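Local coordinates for arginine decarboxylase, A207R protein (Paramecium bursaria Chlorella virus 1, PDB 2NVA) that decarboxylates arginine to agmatine with the help of pyridoxal 5'-phosphate, as a member of the eukaryotic ornithine decarboxylase-like family, at residues 4-7 with 8-11; 13-16 with 17-21; 21-24 with 25-28. All coordinates share one frame; numbering follows the deposited sequence.

From the N terminus the chain runs through three local contacts in series, none of which nests in or crosses another. Interaction 1 is the body of helix 2-11. Interaction 2 lies where the short loop after that helix runs into strand 18-22 and brings Phe19 against the helix, where Leu9 CD2 lies 3.8 Å from Phe19 CE2. Interaction 3 takes over at Val21, which it shares with interaction 2, and turns the strand into helix 24-37; Val5 of the first helix also packs on Val21. Together the three contacts join the N-terminal helix to the mixed beta sheet, and that sheet to the pyridoxal-binding TIM-barrel part of the subunit.

Interaction 1: 4-7 with 8-11; sequences VVNN and ILKA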
ATOM      1  N   VAL A   4      17.034  25.095   3.559  1.00 13.48           N
ATOM      2  CA  VAL A   4      15.724  25.293   2.929  1.00 13.78           C
ATOM      3  C   VAL A   4      14.577  24.725   3.775  1.00 13.82           C
ATOM      4  O   VAL A   4      13.570  25.402   4.013  1.00 13.24           O
ATOM      5  CB  VAL A   4      15.684  24.649   1.513  1.00 14.55           C
ATOM      6  CG1 VAL A   4      14.278  24.695   0.923  1.00 15.66           C
ATOM      7  CG2 VAL A   4      16.677  25.339   0.569  1.00 15.00           C
ATOM      8  N   VAL A   5      14.725  23.474   4.222  1.00 13.24           N
ATOM      9  CA  VAL A   5      13.673  22.839   5.031  1.00 13.57           C
ATOM     10  C   VAL A   5      13.500  23.583   6.362  1.00 13.29           C
ATOM     11  O   VAL A   5      12.375  23.836   6.803  1.00 13.28           O
ATOM     12  CB  VAL A   5      13.944  21.324   5.280  1.00 13.16           C
ATOM     13  CG1 VAL A   5      12.852  20.714   6.163  1.00 13.41           C
ATOM     14  CG2 VAL A   5      14.008  20.584   3.974  1.00 13.09           C
ATOM     15  N   ASN A   6      14.618  23.945   6.983  1.00 13.45           N
ATOM     16  CA  ASN A   6      14.573  24.730   8.205  1.00 13.75           C
ATOM     17  C   ASN A   6      13.870  26.063   7.973  1.00 13.72           C
ATOM     18  O   ASN A   6      13.096  26.499   8.824  1.00 14.89           O
ATOM     19  CB  ASN A   6      15.969  24.939   8.814  1.00 13.97           C
ATOM     20  CG  ASN A   6      16.350  23.841   9.813  1.00 14.46           C
ATOM     21  OD1 ASN A   6      17.407  23.207   9.677  1.00 15.53           O
ATOM     22  ND2 ASN A   6      15.487  23.595  10.799  1.00 13.70           N
ATOM     23  N   ASN A   7      14.112  26.699   6.828  1.00 13.84           N
ATOM     24  CA  ASN A   7      13.435  27.961   6.525  1.00 13.22           C
ATOM     25  C   ASN A   7      11.932  27.787   6.342  1.00 13.29           C
ATOM     26  O   ASN A   7      11.153  28.632   6.769  1.00 13.06           O
ATOM     27  CB  ASN A   7      14.048  28.653   5.307  1.00 13.46           C
ATOM     28  CG  ASN A   7      15.434  29.234   5.592  1.00 13.70           C
ATOM     29  OD1 ASN A   7      16.126  29.618   4.662  1.00 16.05           O
ATOM     30  ND2 ASN A   7      15.846  29.289   6.863  1.00 13.55           N
ATOM     31  N   ILE A   8      11.526  26.685   5.711  1.00 13.04           N
ATOM     32  CA  ILE A   8      10.103  26.360   5.566  1.00 13.66           C
ATOM     33  C   ILE A   8       9.426  26.204   6.926  1.00 13.28           C
ATOM     34  O   ILE A   8       8.311  26.699   7.134  1.00 13.56           O
ATOM     35  CB  ILE A   8       9.901  25.050   4.760  1.00 13.47           C
ATOM     36  CG1 ILE A   8      10.482  25.167   3.349  1.00 14.96           C
ATOM     37  CG2 ILE A   8       8.427  24.619   4.738  1.00 14.54           C
ATOM     38  CD1 ILE A   8       9.793  26.183   2.486  1.00 17.31           C
ATOM     39  N   LEU A   9      10.093  25.501   7.838  1.00 13.22           N
ATOM     40  CA  LEU A   9       9.550  25.274   9.173  1.00 13.11           C
ATOM     41  C   LEU A   9       9.408  26.583   9.942  1.00 13.23           C
ATOM     42  O   LEU A   9       8.439  26.759  10.676  1.00 13.55           O
ATOM     43  CB  LEU A   9      10.431  24.303   9.967  1.00 13.26           C
ATOM     44  CG  LEU A   9      10.388  22.856   9.477  1.00 11.98           C
ATOM     45  CD1 LEU A   9      11.547  22.055  10.071  1.00 12.15           C
ATOM     46  CD2 LEU A   9       9.020  22.204   9.785  1.00 13.67           C
ATOM     47  N   LYS A  10      10.365  27.499   9.773  1.00 12.68           N
ATOM     48  CA  LYS A  10      10.295  28.794  10.465  1.00 12.98           C
ATOM     49  C   LYS A  10       9.207  29.695   9.886  1.00 12.94           C
ATOM     50  O   LYS A  10       8.570  30.465  10.608  1.00 12.73           O
ATOM     51  CB  LYS A  10      11.660  29.493  10.444  1.00 12.33           C
ATOM     52  CG  LYS A  10      12.580  29.013  11.586  1.00 14.55           C
ATOM     53  CD  LYS A  10      13.987  29.603  11.460  1.00 16.77           C
ATOM     54  CE  LYS A  10      14.822  28.757  10.510  1.00 17.39           C
ATOM     55  NZ  LYS A  10      15.907  29.543   9.783  1.00 17.68           N
ATOM     56  N   ALA A  11       9.011  29.589   8.574  1.00 12.97           N
ATOM     57  CA  ALA A  11       7.990  30.362   7.868  1.00 13.38           C
ATOM     58  C   ALA A  11       6.575  29.791   8.067  1.00 14.05           C
ATOM     59  O   ALA A  11       5.589  30.527   7.970  1.00 14.50           O
ATOM     60  CB  ALA A  11       8.332  30.446   6.377  1.00 13.04           C
TER
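Helix 2-11, the N-terminal helix of the chain, is carried through Val4 to Ala11 by four successive i to i+4 hydrogen bonds that pair each residue of 4-7 with one of 8-11. Ile8 N gives its hydrogen to Val4 O at 3.0 Å, and Leu9 N does the same to Val5 O at 3.0 Å. The next two bonds, from Lys10 N to Asn6 O and from Ala11 N to Asn7 O, continue the series, with N-H...O angles of about 150°.

The side chains lie back along these carbonyls. Ile8 has CG1 anti to its own carbonyl carbon (chi1 -60°), which places CG1 beside the preceding turn, 3.2 Å from Val4 O. On the inner face the CG1 methyl of Val5 meets the CD1 methyl of Leu9 at 4.3 Å, a light apolar contact one turn apart. Lys10 bends at chi3 (-84°), and the fold brings CE over the backbone of the turn before, 3.3 Å from Asn6 O. Its ammonium then ends next to the side-chain amide of Asn7 on the exposed side, although the orientation of that amide is uncertain.

Val5, Ile8 and Leu9 all rest on Phe19 of strand 18-22, and Leu305 touches Val5, Asn6 and Leu9. The polar residues Asn7 and Lys10 are exposed, as is Ala11 at the end of the helix. The result is an amphipathic alpha-helix with its apolar stripe laid against a beta sheet and its polar side at the surface.

Interaction 2: 13-16 with 17-21; sequences PHQT and KSFYV
Two torsions bring Gln15 and Phe19 together: Gln15 sends CG anti to its backbone N (chi1 -177°) and then bends at chi2, while Phe19 holds its ring between its own backbone N and carbonyl carbon (chi1 61°). The CG methylene of Gln15 consequently comes to the CD2 side of the ring, 3.7 Å from Phe19 CD2 and 3.8 Å from Phe19 CE2, approaching obliquely. The amide follows with its plane turned well away from that of the ring, and Gln15 CD stays 3.9 Å from Phe19 CD2.

From beside the ring, the end of the Gln15 amide reaches the backbone carbonyl of Lys17. The modelled OE1 is 2.9 Å from Lys17 O, but the amide is probably flipped, in which case a hydrogen bond to that carbonyl is possible. Lys17 O also sits at the edge of the Phe19 ring and in its plane, so that amide and ring gather about the same carbonyl. Thr16, which is exposed, has OG1 3.1 Å from Lys17 N at an angle too poor for bonding, and packs on Asp97 of the second subunit.

Other parts of the fold hold the strand end in place. Lys17 NZ forms a salt bridge with Glu366, Ser18 OG is hydrogen-bonded to Glu284, and the ring of Tyr370 meets that of Phe19 edge-to-face. This is a helix-loop-strand connection in which the loop folds its Gln15 side chain back over the Lys17 carbonyl and the Phe19 ring, where the chain enters the mixed beta sheet between strands 262-274 and 367-371.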
ATOM      1  N   PRO A  13       5.283  27.919  11.067  1.00 14.83           N
ATOM      2  CA  PRO A  13       5.487  27.338  12.384  1.00 15.03           C
ATOM      3  C   PRO A  13       4.344  26.423  12.841  1.00 15.44           C
ATOM      4  O   PRO A  13       4.497  25.705  13.818  1.00 15.53           O
ATOM      5  CB  PRO A  13       5.617  28.564  13.295  1.00 15.35           C
ATOM      6  CG  PRO A  13       4.868  29.624  12.599  1.00 14.97           C
ATOM      7  CD  PRO A  13       5.101  29.388  11.149  1.00 14.79           C
ATOM      8  N   HIS A  14       3.216  26.444  12.144  1.00 15.54           N
ATOM      9  CA  HIS A  14       2.106  25.566  12.513  1.00 16.14           C
ATOM     10  C   HIS A  14       2.001  24.341  11.624  1.00 15.98           C
ATOM     11  O   HIS A  14       0.977  23.635  11.614  1.00 15.96           O
ATOM     12  CB  HIS A  14       0.821  26.369  12.601  1.00 16.22           C
ATOM     13  CG  HIS A  14       0.903  27.410  13.662  1.00 17.40           C
ATOM     14  ND1 HIS A  14       0.645  28.744  13.435  1.00 17.51           N
ATOM     15  CD2 HIS A  14       1.354  27.321  14.937  1.00 16.58           C
ATOM     16  CE1 HIS A  14       0.860  29.424  14.550  1.00 18.21           C
ATOM     17  NE2 HIS A  14       1.300  28.582  15.474  1.00 18.95           N
ATOM     18  N   GLN A  15       3.080  24.068  10.902  1.00 15.64           N
ATOM     19  CA  GLN A  15       3.175  22.841  10.104  1.00 15.25           C
ATOM     20  C   GLN A  15       2.994  21.620  11.009  1.00 15.14           C
ATOM     21  O   GLN A  15       3.673  21.494  12.036  1.00 14.97           O
ATOM     22  CB  GLN A  15       4.524  22.796   9.363  1.00 14.81           C
ATOM     23  CG  GLN A  15       4.711  21.583   8.429  1.00 14.26           C
ATOM     24  CD  GLN A  15       3.736  21.557   7.259  1.00 14.16           C
ATOM     25  OE1 GLN A  15       3.222  20.497   6.900  1.00 14.73           O
ATOM     26  NE2 GLN A  15       3.480  22.706   6.663  1.00 14.15           N
ATOM     27  N   THR A  16       2.066  20.725  10.660  1.00 14.70           N
ATOM     28  CA  THR A  16       1.926  19.495  11.438  1.00 14.74           C
ATOM     29  C   THR A  16       2.110  18.236  10.601  1.00 14.31           C
ATOM     30  O   THR A  16       2.776  17.312  11.047  1.00 14.38           O
ATOM     31  CB  THR A  16       0.588  19.382  12.223  1.00 15.60           C
ATOM     32  OG1 THR A  16      -0.516  19.489  11.317  1.00 16.73           O
ATOM     33  CG2 THR A  16       0.478  20.477  13.237  1.00 16.33           C
ATOM     34  N   LYS A  17       1.517  18.201   9.410  1.00 13.83           N
ATOM     35  CA  LYS A  17       1.654  17.054   8.497  1.00 13.79           C
ATOM     36  C   LYS A  17       3.090  16.901   8.012  1.00 13.32           C
ATOM     37  O   LYS A  17       3.832  17.876   7.944  1.00 12.83           O
ATOM     38  CB  LYS A  17       0.792  17.236   7.246  1.00 13.91           C
ATOM     39  CG  LYS A  17      -0.669  17.498   7.466  1.00 14.57           C
ATOM     40  CD  LYS A  17      -1.331  17.570   6.090  1.00 15.39           C
ATOM     41  CE  LYS A  17      -2.618  18.340   6.112  1.00 17.70           C
ATOM     42  NZ  LYS A  17      -3.671  17.623   6.871  1.00 18.06           N
ATOM     43  N   SER A  18       3.471  15.675   7.651  1.00 12.79           N
ATOM     44  CA  SER A  18       4.726  15.474   6.943  1.00 12.79           C
ATOM     45  C   SER A  18       4.639  16.213   5.607  1.00 12.40           C
ATOM     46  O   SER A  18       3.541  16.507   5.133  1.00 12.49           O
ATOM     47  CB  SER A  18       4.992  13.997   6.720  1.00 12.77           C
ATOM     48  OG  SER A  18       3.981  13.430   5.901  1.00 14.43           O
ATOM     49  N   PHE A  19       5.779  16.545   5.016  1.00 12.21           N
ATOM     50  CA  PHE A  19       5.749  17.327   3.770  1.00 12.25           C
ATOM     51  C   PHE A  19       6.911  17.005   2.842  1.00 12.41           C
ATOM     52  O   PHE A  19       8.041  16.784   3.288  1.00 12.43           O
ATOM     53  CB  PHE A  19       5.644  18.851   4.045  1.00 12.02           C
ATOM     54  CG  PHE A  19       6.808  19.441   4.834  1.00 12.22           C
ATOM     55  CD1 PHE A  19       7.893  20.032   4.173  1.00 12.80           C
ATOM     56  CD2 PHE A  19       6.797  19.448   6.234  1.00 12.60           C
ATOM     57  CE1 PHE A  19       8.952  20.603   4.899  1.00 13.08           C
ATOM     58  CE2 PHE A  19       7.853  19.993   6.967  1.00 12.47           C
ATOM     59  CZ  PHE A  19       8.934  20.583   6.302  1.00 12.44           C
ATOM     60  N   TYR A  20       6.602  16.966   1.548  1.00 12.59           N
ATOM     61  CA  TYR A  20       7.612  16.837   0.510  1.00 12.12           C
ATOM     62  C   TYR A  20       8.123  18.219   0.158  1.00 12.59           C
ATOM     63  O   TYR A  20       7.331  19.162   0.083  1.00 12.91           O
ATOM     64  CB  TYR A  20       7.013  16.194  -0.741  1.00 13.08           C
ATOM     65  CG  TYR A  20       6.675  14.739  -0.547  1.00 11.75           C
ATOM     66  CD1 TYR A  20       7.611  13.739  -0.849  1.00 12.11           C
ATOM     67  CD2 TYR A  20       5.433  14.356  -0.061  1.00 12.14           C
ATOM     68  CE1 TYR A  20       7.311  12.392  -0.665  1.00 12.58           C
ATOM     69  CE2 TYR A  20       5.122  13.006   0.136  1.00 12.40           C
ATOM     70  CZ  TYR A  20       6.063  12.031  -0.169  1.00 12.76           C
ATOM     71  OH  TYR A  20       5.754  10.702   0.011  1.00 12.39           O
ATOM     72  N   VAL A  21       9.436  18.341  -0.035  1.00 12.19           N
ATOM     73  CA  VAL A  21      10.017  19.566  -0.601  1.00 12.56           C
ATOM     74  C   VAL A  21      10.570  19.180  -1.961  1.00 12.46           C
ATOM     75  O   VAL A  21      11.524  18.399  -2.049  1.00 13.00           O
ATOM     76  CB  VAL A  21      11.131  20.178   0.293  1.00 12.34           C
ATOM     77  CG1 VAL A  21      11.712  21.451  -0.358  1.00 12.88           C
ATOM     78  CG2 VAL A  21      10.599  20.444   1.699  1.00 13.30           C
TER

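Interaction 3: 21-24 with 25-28; sequences VSSP and KIVE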
ATOM      1  N   VAL A  21       9.436  18.341  -0.035  1.00 12.19           N
ATOM      2  CA  VAL A  21      10.017  19.566  -0.601  1.00 12.56           C
ATOM      3  C   VAL A  21      10.570  19.180  -1.961  1.00 12.46           C
ATOM      4  O   VAL A  21      11.524  18.399  -2.049  1.00 13.00           O
ATOM      5  CB  VAL A  21      11.131  20.178   0.293  1.00 12.34           C
ATOM      6  CG1 VAL A  21      11.712  21.451  -0.358  1.00 12.88           C
ATOM      7  CG2 VAL A  21      10.599  20.444   1.699  1.00 13.30           C
ATOM      8  N   SER A  22       9.956  19.725  -3.009  1.00 12.51           N
ATOM      9  CA  SER A  22      10.216  19.279  -4.377  1.00 12.58           C
ATOM     10  C   SER A  22      10.872  20.375  -5.188  1.00 12.67           C
ATOM     11  O   SER A  22      10.496  21.542  -5.062  1.00 12.53           O
ATOM     12  CB  SER A  22       8.901  18.849  -5.029  1.00 13.28           C
ATOM     13  OG  SER A  22       8.309  17.808  -4.262  1.00 12.84           O
ATOM     14  N   SER A  23      11.846  20.005  -6.013  1.00 13.23           N
ATOM     15  CA  SER A  23      12.585  20.997  -6.802  1.00 13.85           C
ATOM     16  C   SER A  23      12.595  20.693  -8.298  1.00 13.61           C
ATOM     17  O   SER A  23      13.351  19.833  -8.755  1.00 13.02           O
ATOM     18  CB  SER A  23      14.021  21.152  -6.296  1.00 15.16           C
ATOM     19  OG  SER A  23      14.571  19.871  -6.037  1.00 17.90           O
ATOM     20  N   PRO A  24      11.759  21.412  -9.061  1.00 13.34           N
ATOM     21  CA  PRO A  24      11.765  21.281 -10.515  1.00 13.15           C
ATOM     22  C   PRO A  24      13.150  21.497 -11.139  1.00 13.15           C
ATOM     23  O   PRO A  24      13.474  20.837 -12.130  1.00 12.96           O
ATOM     24  CB  PRO A  24      10.783  22.365 -10.981  1.00 13.81           C
ATOM     25  CG  PRO A  24       9.908  22.621  -9.798  1.00 14.19           C
ATOM     26  CD  PRO A  24      10.715  22.336  -8.570  1.00 13.48           C
ATOM     27  N   LYS A  25      13.962  22.389 -10.565  1.00 13.00           N
ATOM     28  CA  LYS A  25      15.293  22.689 -11.123  1.00 13.72           C
ATOM     29  C   LYS A  25      16.209  21.466 -11.106  1.00 13.27           C
ATOM     30  O   LYS A  25      17.018  21.273 -12.018  1.00 13.00           O
ATOM     31  CB  LYS A  25      15.952  23.840 -10.362  1.00 14.43           C
ATOM     32  CG  LYS A  25      15.073  25.090 -10.271  1.00 16.31           C
ATOM     33  CD  LYS A  25      15.037  25.874 -11.575  1.00 18.44           C
ATOM     34  CE  LYS A  25      13.865  26.883 -11.602  1.00 19.78           C
ATOM     35  NZ  LYS A  25      12.532  26.145 -11.700  1.00 19.59           N
ATOM     36  N   ILE A  26      16.088  20.641 -10.066  1.00 12.87           N
ATOM     37  CA  ILE A  26      16.841  19.396 -10.017  1.00 13.10           C
ATOM     38  C   ILE A  26      16.515  18.526 -11.225  1.00 12.89           C
ATOM     39  O   ILE A  26      17.414  18.004 -11.888  1.00 13.40           O
ATOM     40  CB  ILE A  26      16.633  18.635  -8.669  1.00 13.35           C
ATOM     41  CG1 ILE A  26      17.468  19.305  -7.568  1.00 14.12           C
ATOM     42  CG2 ILE A  26      17.017  17.153  -8.812  1.00 14.25           C
ATOM     43  CD1 ILE A  26      17.357  18.614  -6.189  1.00 15.98           C
ATOM     44  N   VAL A  27      15.229  18.391 -11.523  1.00 13.11           N
ATOM     45  CA  VAL A  27      14.774  17.554 -12.633  1.00 12.41           C
ATOM     46  C   VAL A  27      15.188  18.161 -13.977  1.00 12.69           C
ATOM     47  O   VAL A  27      15.626  17.430 -14.861  1.00 12.68           O
ATOM     48  CB  VAL A  27      13.258  17.328 -12.564  1.00 12.51           C
ATOM     49  CG1 VAL A  27      12.722  16.615 -13.836  1.00 12.41           C
ATOM     50  CG2 VAL A  27      12.937  16.509 -11.316  1.00 12.29           C
ATOM     51  N   GLU A  28      15.077  19.488 -14.109  1.00 12.42           N
ATOM     52  CA  GLU A  28      15.580  20.181 -15.313  1.00 13.26           C
ATOM     53  C   GLU A  28      17.049  19.877 -15.592  1.00 13.10           C
ATOM     54  O   GLU A  28      17.415  19.557 -16.732  1.00 13.24           O
ATOM     55  CB  GLU A  28      15.360  21.696 -15.220  1.00 13.85           C
ATOM     56  CG  GLU A  28      13.873  22.079 -15.218  1.00 14.55           C
ATOM     57  CD  GLU A  28      13.642  23.564 -15.017  1.00 16.99           C
ATOM     58  OE1 GLU A  28      12.621  24.067 -15.548  1.00 16.43           O
ATOM     59  OE2 GLU A  28      14.473  24.228 -14.338  1.00 16.35           O
TER
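Ser23 and Ile26 form the tight part of this strand-to-helix junction, with the serine hydroxyl pressed against the end of the isoleucine. Ser23 OG lies between its backbone N and carbonyl carbon (chi1 44°), a rotation that turns it to Ile26: OG is 3.1 Å from Ile26 CD1 and 3.3 Å from Ile26 CG1. Ile26 meets it with an extended chain, CD1 reaching back alongside the hydroxyl. Ser23 occupies the N-cap position of helix 24-37, yet its hydroxyl makes no capping bond; it is used instead in a weak hydrogen bond to the carbonyl of Tyr261. The backbone begins the helix, with a weak bond from Ile26 N to Ser23 O at 3.1 Å (N-H...O angle 127°) and a much straighter one from Glu28 N to Pro24 O at 2.9 Å (167°).

Pro24 and Val27 pack on helix 53-61, through Val54 and Thr58 for the proline and Leu55 for the valine. Glu28 lays its CG methylene 3.4 Å from Pro24 O, and its chain runs on extended beyond CG, touching Thr58.

Ile26, though close to Ser23, is exposed, and so is Lys25 on the looser side. Lys25 bends at chi2 and chi4 to bring NZ within 3.8 Å of OE2 of the partly exposed Glu28, a long salt bridge along the first turn. In chemical terms, the start of this helix rests on main-chain bonds and on the proline in its first position, which has no N-H to satisfy, while the long lysine-glutamate pair probably adds only a modest electrostatic attraction.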